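Local coordinates for leucine aminopeptidase 2, chloroplastic (Streptomyces sp. BC16019, PDB 5LHJ), which is a dimanganese aminopeptidase of the M17 family that acts in bottromycin maturation, probably removing an unsubstituted N-terminal residue from its peptide substrate, at residues V39-T45 with L78-P84; A88-F93 with G119-P123. One frame throughout, in Å; residues are numbered along the deposited sequence. Where two conformers were deposited one is given.

Interaction 1: V39-T45 with L78-P84; sequences VACGRHT and LNVGLGP
Leu78 opens the pairing of two neighbouring parallel strands, 38-43 and 76-81, in the five-stranded sheet of the N-terminal domain: its N donates to Val39 O at 2.8 Å and its carbonyl accepts from Cys41 N. Its CB lies by Ala40 CB on the face covered by helix 90-102, where small and branched apolar residues suit the close approach of a helix. Asn79 points to the other face. With CG anti to the carbonyl carbon (chi1 -75°), it brings OD1 to the edge of the Arg43 guanidinium, where NE gives a weak hydrogen bond of 3.4 Å; the amide and guanidinium planes are turned 59° apart. A water bridges the same OD1 to Arg43 NH2, so the oxygen is approached twice. Val80 returns to the helix-facing side, CG2 4.1 Å from Ala40 CB, while its backbone bonds Cys41 and Arg43. Gly81 is the bridge partner of Arg43, its CA close to Arg43 O. Leu82 N bonds Arg43 O, and its CD1 lies 3.7 Å from Gly42 CA, where a side-chain carbon at Gly42 would clash; the same methyl sits over a face of the His44 ring in a CH-pi contact. Gly83, whose positive phi favours glycine, offers its O to two donors from opposite faces of the carbonyl plane: His44 ND1 at 2.9 Å, with the oxygen in the ring plane, and Thr45 N at 3.0 Å. With an alanine at His44, Gly83 O would probably lose its ND1 donor and Leu82 CD1 the ring face it rests on. At Pro84, CD packs against Thr45 CG2. Backbone bonds thus set the strand register, while the buried imidazole, donating through ND1, ties down the Leu82-Pro84 segment.

Interaction 2: A88-F93 with G119-P123; sequences ATAATF and GSGVP
Ala88 and Gly121 are joined through one water, with no direct hydrogen bond between the two segments: the water donates to Ala88 O at 2.8 Å and accepts from Gly121 N. Beside it the contact is van der Waals packing and turns on one methyl. Val122 has CG1 anti to its backbone N (chi1 -176°), which leaves CG2 directed at the chain entering helix 90-102. That methyl stands 3.5 Å from Thr89 C and 3.6 Å from Ala88 O, and it also reaches Ala90 N and, at 4.1 Å, Phe93 CE1. A beta-branched valine suits the place because its short, stiff side chain presents a methyl to backbone atoms. Phe93, one turn into the helix, brings the CE1 corner of its ring to both loop residues: Ser120 OG lies at the ring edge, near its plane, and Val122 CG2 approaches obliquely. The Phe93 side chain also packs against Arg127, Ala130 and Val131 of helix 124-139 and against Leu82, a setting in which a large flat group is apt. Ala88 is small enough for its CB to meet Ser120 CB at 3.9 Å. Ser120 OG, held between the backbone N and carbonyl carbon (chi1 76°), accepts from Val122 N at 3.2 Å in an ST turn, which fixes the loop locally and steadies the valine that makes the packing. On the helix side Thr89 is the N-cap residue, and its N donates almost straight to Thr92 OG1, with an angle of 178° at the hydrogen. Thr89 N and Val122 N are thus met by hydroxyls of their own segments. The chemistry implies that the Ser120-Val122 loop rests on the entry to helix 90-102, at Ala88 to Ala90 and Phe93, by shape and one bridging water, with little directional bonding.

How the interactions relate
Both contacts belong to the N-terminal domain, away from the manganese site, and both are partly buried. Interaction 1 is the more buried, with 8 of 14 touching residues buried against 2 of 6, its exposed ones being Thr45 and Pro84 at the far end. It lies within the sheet, joining strands 38-43 and 76-81 by regular backbone bonds. Interaction 2, its centre 12 Å away, joins the start of helix 90-102 to the loop before helix 124-139, chiefly by van der Waals contact and a water. Strand 76-81 leads into that helix. They meet directly: His44 CE1 packs 3.7 Å from Ala88 CB, and Leu82 CD1 3.8 Å from Phe93 CE2, so the residues just past the two strands pack against the helix start and its Phe93.

Interaction 1: V39-T45 with L78-P84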
loop_
_atom_site.group_PDB
_atom_site.type_symbol
_atom_site.label_atom_id
_atom_site.label_comp_id
_atom_site.label_asym_id
_atom_site.label_seq_id
_atom_site.Cartn_x
_atom_site.Cartn_y
_atom_site.Cartn_z
ATOM N N VAL A 39 25.980 2.230 48.270
ATOM C CA VAL A 39 25.825 3.673 48.445
ATOM C C VAL A 39 26.129 4.350 47.110
ATOM O O VAL A 39 27.187 4.097 46.522
ATOM C CB VAL A 39 26.790 4.219 49.510
ATOM C CG1 VAL A 39 26.706 5.744 49.588
ATOM C CG2 VAL A 39 26.492 3.591 50.870
ATOM N N ALA A 40 25.217 5.201 46.651
ATOM C CA ALA A 40 25.388 5.959 45.413
ATOM C C ALA A 40 25.767 7.400 45.722
ATOM O O ALA A 40 24.987 8.129 46.347
ATOM C CB ALA A 40 24.119 5.930 44.590
ATOM N N CYS A 41 26.939 7.794 45.223
ATOM C CA CYS A 41 27.545 9.102 45.452
ATOM C C CYS A 41 27.405 9.930 44.175
ATOM O O CYS A 41 27.858 9.486 43.117
ATOM C CB CYS A 41 29.032 8.894 45.770
ATOM S SG CYS A 41 30.029 10.375 46.039
ATOM N N GLY A 42 26.797 11.112 44.274
ATOM C CA GLY A 42 26.660 12.030 43.145
ATOM C C GLY A 42 27.936 12.818 42.915
ATOM O O GLY A 42 28.498 13.361 43.858
ATOM N N ARG A 43 28.392 12.874 41.665
ATOM C CA ARG A 43 29.630 13.555 41.310
ATOM C C ARG A 43 29.407 14.495 40.134
ATOM O O ARG A 43 29.051 14.044 39.055
ATOM C CB ARG A 43 30.696 12.525 40.927
ATOM C CG ARG A 43 31.051 11.526 42.019
ATOM C CD ARG A 43 31.749 12.241 43.153
ATOM N NE ARG A 43 32.244 11.338 44.182
ATOM C CZ ARG A 43 32.992 11.729 45.221
ATOM N NH1 ARG A 43 33.353 13.013 45.376
ATOM N NH2 ARG A 43 33.404 10.829 46.110
ATOM N N HIS A 44 29.614 15.793 40.346
ATOM C CA HIS A 44 29.660 16.751 39.243
ATOM C C HIS A 44 31.022 16.689 38.581
ATOM O O HIS A 44 31.981 16.184 39.159
ATOM C CB HIS A 44 29.363 18.182 39.717
ATOM C CG HIS A 44 27.922 18.420 40.054
ATOM N ND1 HIS A 44 26.927 18.410 39.100
ATOM C CD2 HIS A 44 27.306 18.662 41.237
ATOM C CE1 HIS A 44 25.761 18.643 39.679
ATOM N NE2 HIS A 44 25.965 18.807 40.975
ATOM N N THR A 45 31.107 17.219 37.365
ATOM C CA THR A 45 32.356 17.175 36.611
ATOM C C THR A 45 33.404 17.919 37.435
ATOM O O THR A 45 33.103 18.946 38.044
ATOM C CB THR A 45 32.210 17.821 35.221
ATOM O OG1 THR A 45 31.807 19.178 35.372
ATOM C CG2 THR A 45 31.175 17.090 34.361
ATOM N N LEU A 78 28.719 3.299 44.316
ATOM C CA LEU A 78 28.475 3.732 42.945
ATOM C C LEU A 78 28.833 5.201 42.837
ATOM O O LEU A 78 28.262 6.032 43.543
ATOM C CB LEU A 78 27.014 3.560 42.545
ATOM C CG LEU A 78 26.364 2.199 42.724
ATOM C CD1 LEU A 78 24.906 2.295 42.302
ATOM C CD2 LEU A 78 27.090 1.125 41.954
ATOM N N ASN A 79 29.793 5.523 41.974
ATOM C CA ASN A 79 29.967 6.897 41.537
ATOM C C ASN A 79 29.034 7.179 40.366
ATOM O O ASN A 79 29.053 6.458 39.356
ATOM C CB ASN A 79 31.425 7.180 41.192
ATOM C CG ASN A 79 32.292 7.320 42.440
ATOM O OD1 ASN A 79 31.952 8.065 43.373
ATOM N ND2 ASN A 79 33.399 6.602 42.470
ATOM N N VAL A 80 28.230 8.232 40.509
ATOM C CA VAL A 80 27.136 8.515 39.579
ATOM C C VAL A 80 27.290 9.931 39.049
ATOM O O VAL A 80 27.336 10.890 39.824
ATOM C CB VAL A 80 25.766 8.354 40.257
ATOM C CG1 VAL A 80 24.637 8.538 39.245
ATOM C CG2 VAL A 80 25.682 6.999 40.948
ATOM N N GLY A 81 27.374 10.061 37.731
ATOM C CA GLY A 81 27.596 11.354 37.105
ATOM C C GLY A 81 26.406 12.298 37.186
ATOM O O GLY A 81 25.266 11.892 36.978
ATOM N N LEU A 82 26.684 13.561 37.498
ATOM C CA LEU A 82 25.686 14.635 37.483
ATOM C C LEU A 82 26.045 15.757 36.498
ATOM O O LEU A 82 25.369 16.792 36.461
ATOM C CB LEU A 82 25.527 15.214 38.891
ATOM C CG LEU A 82 24.992 14.252 39.967
ATOM C CD1 LEU A 82 25.194 14.850 41.345
ATOM C CD2 LEU A 82 23.522 13.927 39.752
ATOM N N GLY A 83 27.084 15.549 35.689
ATOM C CA GLY A 83 27.511 16.553 34.715
ATOM C C GLY A 83 28.028 17.827 35.358
ATOM O O GLY A 83 28.241 17.873 36.576
ATOM N N PRO A 84 28.236 18.877 34.546
ATOM C CA PRO A 84 28.690 20.161 35.090
ATOM C C PRO A 84 27.713 20.750 36.098
ATOM O O PRO A 84 26.503 20.750 35.863
ATOM C CB PRO A 84 28.797 21.052 33.848
ATOM C CG PRO A 84 29.009 20.097 32.717
ATOM C CD PRO A 84 28.157 18.907 33.078
HETATM O O HOH W 1 33.365 8.273 45.808
#

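Interaction 2: A88-F93 with G119-P123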
loop_
_atom_site.group_PDB
_atom_site.type_symbol
_atom_site.label_atom_id
_atom_site.label_comp_id
_atom_site.label_asym_id
_atom_site.label_seq_id
_atom_site.Cartn_x
_atom_site.Cartn_y
_atom_site.Cartn_z
ATOM N N ALA A 88 23.347 21.511 35.532
ATOM C CA ALA A 88 22.472 20.490 36.112
ATOM C C ALA A 88 21.096 21.047 36.445
ATOM O O ALA A 88 20.971 22.186 36.876
ATOM C CB ALA A 88 23.110 19.882 37.356
ATOM N N THR A 89 20.071 20.228 36.221
ATOM C CA THR A 89 18.679 20.561 36.522
ATOM C C THR A 89 18.100 19.473 37.411
ATOM O O THR A 89 18.753 18.469 37.664
ATOM C CB THR A 89 17.839 20.593 35.241
ATOM O OG1 THR A 89 17.824 19.282 34.651
ATOM C CG2 THR A 89 18.409 21.612 34.250
ATOM N N ALA A 90 16.861 19.657 37.858
ATOM C CA ALA A 90 16.145 18.605 38.578
ATOM C C ALA A 90 16.066 17.303 37.760
ATOM O O ALA A 90 16.170 16.212 38.318
ATOM C CB ALA A 90 14.752 19.079 38.983
ATOM N N ALA A 91 15.922 17.418 36.436
ATOM C CA ALA A 91 15.876 16.247 35.555
ATOM C C ALA A 91 17.193 15.453 35.580
ATOM O O ALA A 91 17.181 14.231 35.455
ATOM C CB ALA A 91 15.529 16.661 34.123
ATOM N N THR A 92 18.319 16.155 35.722
ATOM C CA THR A 92 19.614 15.510 35.906
ATOM C C THR A 92 19.594 14.587 37.120
ATOM O O THR A 92 20.048 13.443 37.041
ATOM C CB THR A 92 20.746 16.533 36.105
ATOM O OG1 THR A 92 20.645 17.571 35.115
ATOM C CG2 THR A 92 22.109 15.859 35.992
ATOM N N PHE A 93 19.068 15.091 38.236
ATOM C CA PHE A 93 18.976 14.300 39.471
ATOM C C PHE A 93 18.006 13.133 39.364
ATOM O O PHE A 93 18.269 12.045 39.874
ATOM C CB PHE A 93 18.642 15.206 40.664
ATOM C CG PHE A 93 19.813 16.021 41.108
ATOM C CD1 PHE A 93 20.061 17.263 40.545
ATOM C CD2 PHE A 93 20.705 15.525 42.049
ATOM C CE1 PHE A 93 21.173 18.004 40.920
ATOM C CE2 PHE A 93 21.818 16.259 42.434
ATOM C CZ PHE A 93 22.049 17.501 41.869
ATOM N N GLY A 119 26.317 22.657 44.834
ATOM C CA GLY A 119 27.189 23.283 43.846
ATOM C C GLY A 119 26.455 23.581 42.565
ATOM O O GLY A 119 26.832 24.508 41.866
ATOM N N SER A 120 25.418 22.804 42.236
ATOM C CA SER A 120 24.509 23.199 41.158
ATOM C C SER A 120 23.552 24.269 41.659
ATOM O O SER A 120 23.475 24.536 42.859
ATOM C CB SER A 120 23.716 22.004 40.595
ATOM O OG SER A 120 22.671 21.615 41.469
ATOM N N GLY A 121 22.814 24.863 40.727
ATOM C CA GLY A 121 21.737 25.790 41.057
ATOM C C GLY A 121 20.428 25.150 41.510
ATOM O O GLY A 121 19.475 25.871 41.798
ATOM N N VAL A 122 20.368 23.814 41.586
ATOM C CA VAL A 122 19.151 23.113 41.993
ATOM C C VAL A 122 19.087 23.123 43.526
ATOM O O VAL A 122 19.960 22.540 44.169
ATOM C CB VAL A 122 19.109 21.653 41.495
ATOM C CG1 VAL A 122 17.777 20.996 41.862
ATOM C CG2 VAL A 122 19.321 21.586 39.981
ATOM N N PRO A 123 18.067 23.780 44.110
ATOM C CA PRO A 123 17.970 23.841 45.574
ATOM C C PRO A 123 17.787 22.472 46.222
ATOM O O PRO A 123 17.276 21.544 45.574
ATOM C CB PRO A 123 16.734 24.710 45.825
ATOM C CG PRO A 123 16.486 25.437 44.556
ATOM C CD PRO A 123 16.974 24.534 43.465
HETATM O O HOH W 2 22.755 24.076 37.831
#